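Local atomic coordinates of glucokinase (Leishmania braziliensis MHOM/BR/75/M2904, PDB entry 6EDI), a protein that probably phosphorylates D-glucose with ATP as the phosphate donor, as glucokinases of the actin-like ATPase superfamily do. Residues A[280-288]-A[300-310]. Sequence-based numbering, arbitrary orientation.
Sequences NGAGLEFNY and PLKSAPEVAKL
Leu284 and Val307 lie alongside, pointing opposite ways, where helices 281-288 and 304-310 pack with their axes 8.9 Å apart and inclined at 60°. Here, among the buried Leu284, Tyr288 and Val307, the fit is close and largely apolar: Leu284 CD1 lies 3.8 Å from Val307 CG1, and Leu284 CD2 is 4.0 Å from Ala304 CB. Leu284 also touches Leu326 of helix 317-341. With CG anti to the backbone N (chi1 -173°), the Tyr288 ring meets both Val307 CG2 and the aliphatic chain of Lys302 on one side, obliquely; Lys302 CB is 3.8 Å from Tyr288 CD2. Tyr288 OH is hydrogen-bonded to Asp316, and Lys302 NZ adds a weak bond to it at 3.4 Å.

On the partly exposed side, formed by Glu285, Lys302, Ser303 and Ala304, polar contacts take over. Glu285, extended beyond CG, receives Ala304 N at OE2 (2.7 Å, 145° at the hydrogen), on the anti side of its carboxylate. Ser303, at the N-cap position, makes no capping bond; Glu306 OE2 takes both its N and OG. The pair exemplifies a side-chain carboxylate of one helix accepting a backbone N-H at the start of the next, within the helical part attached to the C-terminal sheet of an actin-like ATPase fold.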
ATOM      1  N   ASN A 280       9.970  14.061 -12.980  1.00 27.14           N
ATOM      2  CA  ASN A 280      11.410  13.751 -12.941  1.00 31.65           C
ATOM      3  C   ASN A 280      12.285  14.707 -13.775  1.00 30.40           C
ATOM      4  O   ASN A 280      11.794  15.702 -14.313  1.00 28.75           O
ATOM      5  CB  ASN A 280      11.643  12.312 -13.405  1.00 30.67           C
ATOM      6  CG  ASN A 280      11.271  12.100 -14.863  1.00 29.85           C
ATOM      7  OD1 ASN A 280      10.713  12.990 -15.507  1.00 32.08           O
ATOM      8  ND2 ASN A 280      11.560  10.914 -15.383  1.00 29.58           N
ATOM      9  N   GLY A 281      13.581  14.404 -13.891  1.00 31.98           N
ATOM     10  CA  GLY A 281      14.481  15.220 -14.694  1.00 29.20           C
ATOM     11  C   GLY A 281      14.047  15.317 -16.151  1.00 30.71           C
ATOM     12  O   GLY A 281      13.971  16.411 -16.718  1.00 34.54           O
ATOM     13  N   ALA A 282      13.758  14.163 -16.750  1.00 30.70           N
ATOM     14  CA  ALA A 282      13.272  14.105 -18.119  1.00 28.26           C
ATOM     15  C   ALA A 282      12.063  14.997 -18.318  1.00 30.66           C
ATOM     16  O   ALA A 282      11.973  15.716 -19.312  1.00 28.07           O
ATOM     17  CB  ALA A 282      12.938  12.690 -18.496  1.00 29.91           C
ATOM     18  N   GLY A 283      11.132  14.938 -17.371  1.00 32.13           N
ATOM     19  CA  GLY A 283       9.943  15.765 -17.420  1.00 30.36           C
ATOM     20  C   GLY A 283      10.267  17.238 -17.272  1.00 30.40           C
ATOM     21  O   GLY A 283       9.659  18.079 -17.929  1.00 29.94           O
ATOM     22  N   LEU A 284      11.229  17.563 -16.410  1.00 31.80           N
ATOM     23  CA  LEU A 284      11.606  18.964 -16.226  1.00 32.37           C
ATOM     24  C   LEU A 284      12.174  19.539 -17.530  1.00 30.24           C
ATOM     25  O   LEU A 284      11.850  20.667 -17.930  1.00 29.65           O
ATOM     26  CB  LEU A 284      12.615  19.128 -15.090  1.00 29.46           C
ATOM     27  CG  LEU A 284      13.027  20.595 -14.929  1.00 33.54           C
ATOM     28  CD1 LEU A 284      11.798  21.455 -14.611  1.00 32.68           C
ATOM     29  CD2 LEU A 284      14.095  20.753 -13.868  1.00 32.29           C
ATOM     30  N   GLU A 285      12.993  18.738 -18.196  1.00 30.75           N
ATOM     31  CA  GLU A 285      13.547  19.125 -19.494  1.00 35.03           C
ATOM     32  C   GLU A 285      12.453  19.292 -20.550  1.00 36.41           C
ATOM     33  O   GLU A 285      12.515  20.208 -21.378  1.00 32.77           O
ATOM     34  CB  GLU A 285      14.604  18.115 -19.941  1.00 38.32           C
ATOM     35  CG  GLU A 285      15.789  18.071 -18.967  1.00 40.76           C
ATOM     36  CD  GLU A 285      16.856  17.064 -19.328  1.00 45.04           C
ATOM     37  OE1 GLU A 285      16.708  16.376 -20.359  1.00 49.75           O
ATOM     38  OE2 GLU A 285      17.843  16.962 -18.564  1.00 42.52           O
ATOM     39  N   PHE A 286      11.443  18.420 -20.508  1.00 30.35           N
ATOM     40  CA  PHE A 286      10.308  18.556 -21.407  1.00 33.85           C
ATOM     41  C   PHE A 286       9.503  19.805 -21.075  1.00 33.27           C
ATOM     42  O   PHE A 286       9.034  20.524 -21.970  1.00 33.89           O
ATOM     43  CB  PHE A 286       9.397  17.330 -21.334  1.00 35.50           C
ATOM     44  CG  PHE A 286       8.151  17.470 -22.150  1.00 29.86           C
ATOM     45  CD1 PHE A 286       8.172  17.203 -23.513  1.00 35.91           C
ATOM     46  CD2 PHE A 286       6.963  17.886 -21.563  1.00 35.43           C
ATOM     47  CE1 PHE A 286       7.026  17.343 -24.286  1.00 40.19           C
ATOM     48  CE2 PHE A 286       5.808  18.025 -22.319  1.00 35.76           C
ATOM     49  CZ  PHE A 286       5.839  17.753 -23.689  1.00 37.53           C
ATOM     50  N   ASN A 287       9.318  20.045 -19.782  1.00 32.70           N
ATOM     51  CA  ASN A 287       8.571  21.209 -19.339  1.00 30.03           C
ATOM     52  C   ASN A 287       9.167  22.511 -19.844  1.00 34.32           C
ATOM     53  O   ASN A 287       8.446  23.440 -20.228  1.00 35.07           O
ATOM     54  CB  ASN A 287       8.456  21.214 -17.824  1.00 32.79           C
ATOM     55  CG  ASN A 287       7.366  20.278 -17.335  1.00 31.27           C
ATOM     56  OD1 ASN A 287       6.776  19.543 -18.134  1.00 24.27           O
ATOM     57  ND2 ASN A 287       7.100  20.296 -16.028  1.00 30.90           N
ATOM     58  N   TYR A 288      10.490  22.563 -19.867  1.00 31.65           N
ATOM     59  CA  TYR A 288      11.185  23.757 -20.325  1.00 39.18           C
ATOM     60  C   TYR A 288      10.877  24.051 -21.787  1.00 33.69           C
ATOM     61  O   TYR A 288      10.474  25.161 -22.131  1.00 36.14           O
ATOM     62  CB  TYR A 288      12.692  23.620 -20.122  1.00 34.16           C
ATOM     63  CG  TYR A 288      13.434  24.903 -20.428  1.00 41.30           C
ATOM     64  CD1 TYR A 288      13.268  26.028 -19.627  1.00 40.53           C
ATOM     65  CD2 TYR A 288      14.288  24.992 -21.517  1.00 45.45           C
ATOM     66  CE1 TYR A 288      13.944  27.209 -19.900  1.00 45.39           C
ATOM     67  CE2 TYR A 288      14.967  26.166 -21.798  1.00 45.22           C
ATOM     68  CZ  TYR A 288      14.791  27.270 -20.988  1.00 47.24           C
ATOM     69  OH  TYR A 288      15.473  28.440 -21.277  1.00 49.76           O
ATOM     70  N   PRO A 300      14.546  19.278 -25.926  1.00 64.04           N
ATOM     71  CA  PRO A 300      14.579  20.124 -24.726  1.00 62.75           C
ATOM     72  C   PRO A 300      15.756  21.099 -24.712  1.00 57.88           C
ATOM     73  O   PRO A 300      15.631  22.201 -24.171  1.00 59.51           O
ATOM     74  CB  PRO A 300      14.745  19.108 -23.587  1.00 55.35           C
ATOM     75  CG  PRO A 300      14.411  17.761 -24.189  1.00 53.82           C
ATOM     76  CD  PRO A 300      14.834  17.867 -25.612  1.00 60.18           C
ATOM     77  N   LEU A 301      16.873  20.689 -25.304  1.00 61.85           N
ATOM     78  CA  LEU A 301      18.151  21.395 -25.169  1.00 59.52           C
ATOM     79  C   LEU A 301      18.623  21.423 -23.713  1.00 58.53           C
ATOM     80  O   LEU A 301      19.440  20.592 -23.305  1.00 57.58           O
ATOM     81  CB  LEU A 301      18.092  22.815 -25.750  1.00 64.26           C
ATOM     82  CG  LEU A 301      19.454  23.404 -26.120  1.00 61.49           C
ATOM     83  CD1 LEU A 301      20.205  22.413 -26.993  1.00 55.09           C
ATOM     84  CD2 LEU A 301      19.307  24.761 -26.818  1.00 59.77           C
ATOM     85  N   LYS A 302      18.101  22.366 -22.932  1.00 56.49           N
ATOM     86  CA  LYS A 302      18.545  22.531 -21.549  1.00 48.39           C
ATOM     87  C   LYS A 302      18.323  21.276 -20.708  1.00 51.49           C
ATOM     88  O   LYS A 302      17.242  20.678 -20.732  1.00 48.09           O
ATOM     89  CB  LYS A 302      17.836  23.714 -20.889  1.00 50.82           C
ATOM     90  CG  LYS A 302      18.609  25.030 -20.898  1.00 50.80           C
ATOM     91  CD  LYS A 302      18.864  25.541 -22.297  1.00 54.34           C
ATOM     92  CE  LYS A 302      19.153  27.040 -22.290  1.00 53.60           C
ATOM     93  NZ  LYS A 302      18.200  27.776 -23.175  1.00 53.13           N
ATOM     94  N   SER A 303      19.348  20.881 -19.959  1.00 46.48           N
ATOM     95  CA  SER A 303      19.226  19.744 -19.058  1.00 45.62           C
ATOM     96  C   SER A 303      18.504  20.160 -17.782  1.00 44.18           C
ATOM     97  O   SER A 303      18.347  21.351 -17.500  1.00 43.10           O
ATOM     98  CB  SER A 303      20.598  19.152 -18.725  1.00 48.36           C
ATOM     99  OG  SER A 303      21.428  20.114 -18.106  1.00 47.34           O
ATOM    100  N   ALA A 304      18.043  19.175 -17.023  1.00 42.62           N
ATOM    101  CA  ALA A 304      17.322  19.454 -15.785  1.00 41.29           C
ATOM    102  C   ALA A 304      18.113  20.321 -14.779  1.00 42.21           C
ATOM    103  O   ALA A 304      17.543  21.256 -14.194  1.00 37.45           O
ATOM    104  CB  ALA A 304      16.839  18.167 -15.148  1.00 34.32           C
ATOM    105  N   PRO A 305      19.418  20.018 -14.572  1.00 41.96           N
ATOM    106  CA  PRO A 305      20.212  20.897 -13.704  1.00 42.30           C
ATOM    107  C   PRO A 305      20.107  22.354 -14.138  1.00 42.14           C
ATOM    108  O   PRO A 305      19.893  23.238 -13.298  1.00 41.92           O
ATOM    109  CB  PRO A 305      21.642  20.417 -13.949  1.00 43.57           C
ATOM    110  CG  PRO A 305      21.508  18.983 -14.286  1.00 44.57           C
ATOM    111  CD  PRO A 305      20.203  18.845 -15.018  1.00 41.53           C
ATOM    112  N   GLU A 306      20.231  22.584 -15.441  1.00 39.79           N
ATOM    113  CA  GLU A 306      20.267  23.941 -15.987  1.00 44.88           C
ATOM    114  C   GLU A 306      18.957  24.679 -15.767  1.00 43.07           C
ATOM    115  O   GLU A 306      18.948  25.833 -15.322  1.00 39.76           O
ATOM    116  CB  GLU A 306      20.539  23.916 -17.490  1.00 46.00           C
ATOM    117  CG  GLU A 306      21.798  23.208 -17.943  1.00 47.75           C
ATOM    118  CD  GLU A 306      21.845  23.075 -19.459  1.00 53.46           C
ATOM    119  OE1 GLU A 306      21.680  24.110 -20.148  1.00 54.19           O
ATOM    120  OE2 GLU A 306      22.024  21.941 -19.963  1.00 53.38           O
ATOM    121  N   VAL A 307      17.852  24.019 -16.111  1.00 41.73           N
ATOM    122  CA  VAL A 307      16.537  24.613 -15.954  1.00 35.34           C
ATOM    123  C   VAL A 307      16.344  25.043 -14.506  1.00 35.89           C
ATOM    124  O   VAL A 307      15.966  26.175 -14.226  1.00 38.10           O
ATOM    125  CB  VAL A 307      15.414  23.634 -16.405  1.00 41.45           C
ATOM    126  CG1 VAL A 307      14.041  24.202 -16.081  1.00 33.98           C
ATOM    127  CG2 VAL A 307      15.534  23.328 -17.896  1.00 38.01           C
ATOM    128  N   ALA A 308      16.649  24.136 -13.584  1.00 41.08           N
ATOM    129  CA  ALA A 308      16.515  24.414 -12.157  1.00 40.56           C
ATOM    130  C   ALA A 308      17.394  25.584 -11.706  1.00 38.90           C
ATOM    131  O   ALA A 308      16.950  26.437 -10.934  1.00 39.35           O
ATOM    132  CB  ALA A 308      16.812  23.158 -11.329  1.00 38.10           C
ATOM    133  N   LYS A 309      18.638  25.622 -12.178  1.00 41.98           N
ATOM    134  CA  LYS A 309      19.517  26.746 -11.861  1.00 39.52           C
ATOM    135  C   LYS A 309      18.932  28.060 -12.391  1.00 41.74           C
ATOM    136  O   LYS A 309      18.901  29.070 -11.679  1.00 38.67           O
ATOM    137  CB  LYS A 309      20.927  26.516 -12.405  1.00 40.97           C
ATOM    138  CG  LYS A 309      21.849  27.710 -12.196  1.00 46.90           C
ATOM    139  CD  LYS A 309      23.215  27.490 -12.806  1.00 40.78           C
ATOM    140  CE  LYS A 309      24.198  26.914 -11.789  1.00 46.05           C
ATOM    141  NZ  LYS A 309      25.441  27.752 -11.684  1.00 43.26           N
ATOM    142  N   LEU A 310      18.461  28.026 -13.636  1.00 36.94           N
ATOM    143  CA  LEU A 310      17.839  29.184 -14.279  1.00 39.60           C
ATOM    144  C   LEU A 310      16.602  29.653 -13.521  1.00 41.50           C
ATOM    145  O   LEU A 310      16.300  30.850 -13.472  1.00 43.52           O
ATOM    146  CB  LEU A 310      17.483  28.856 -15.739  1.00 41.40           C
ATOM    147  CG  LEU A 310      18.520  29.018 -16.864  1.00 45.21           C
ATOM    148  CD1 LEU A 310      19.909  28.590 -16.435  1.00 50.47           C
ATOM    149  CD2 LEU A 310      18.116  28.228 -18.095  1.00 42.03           C
TER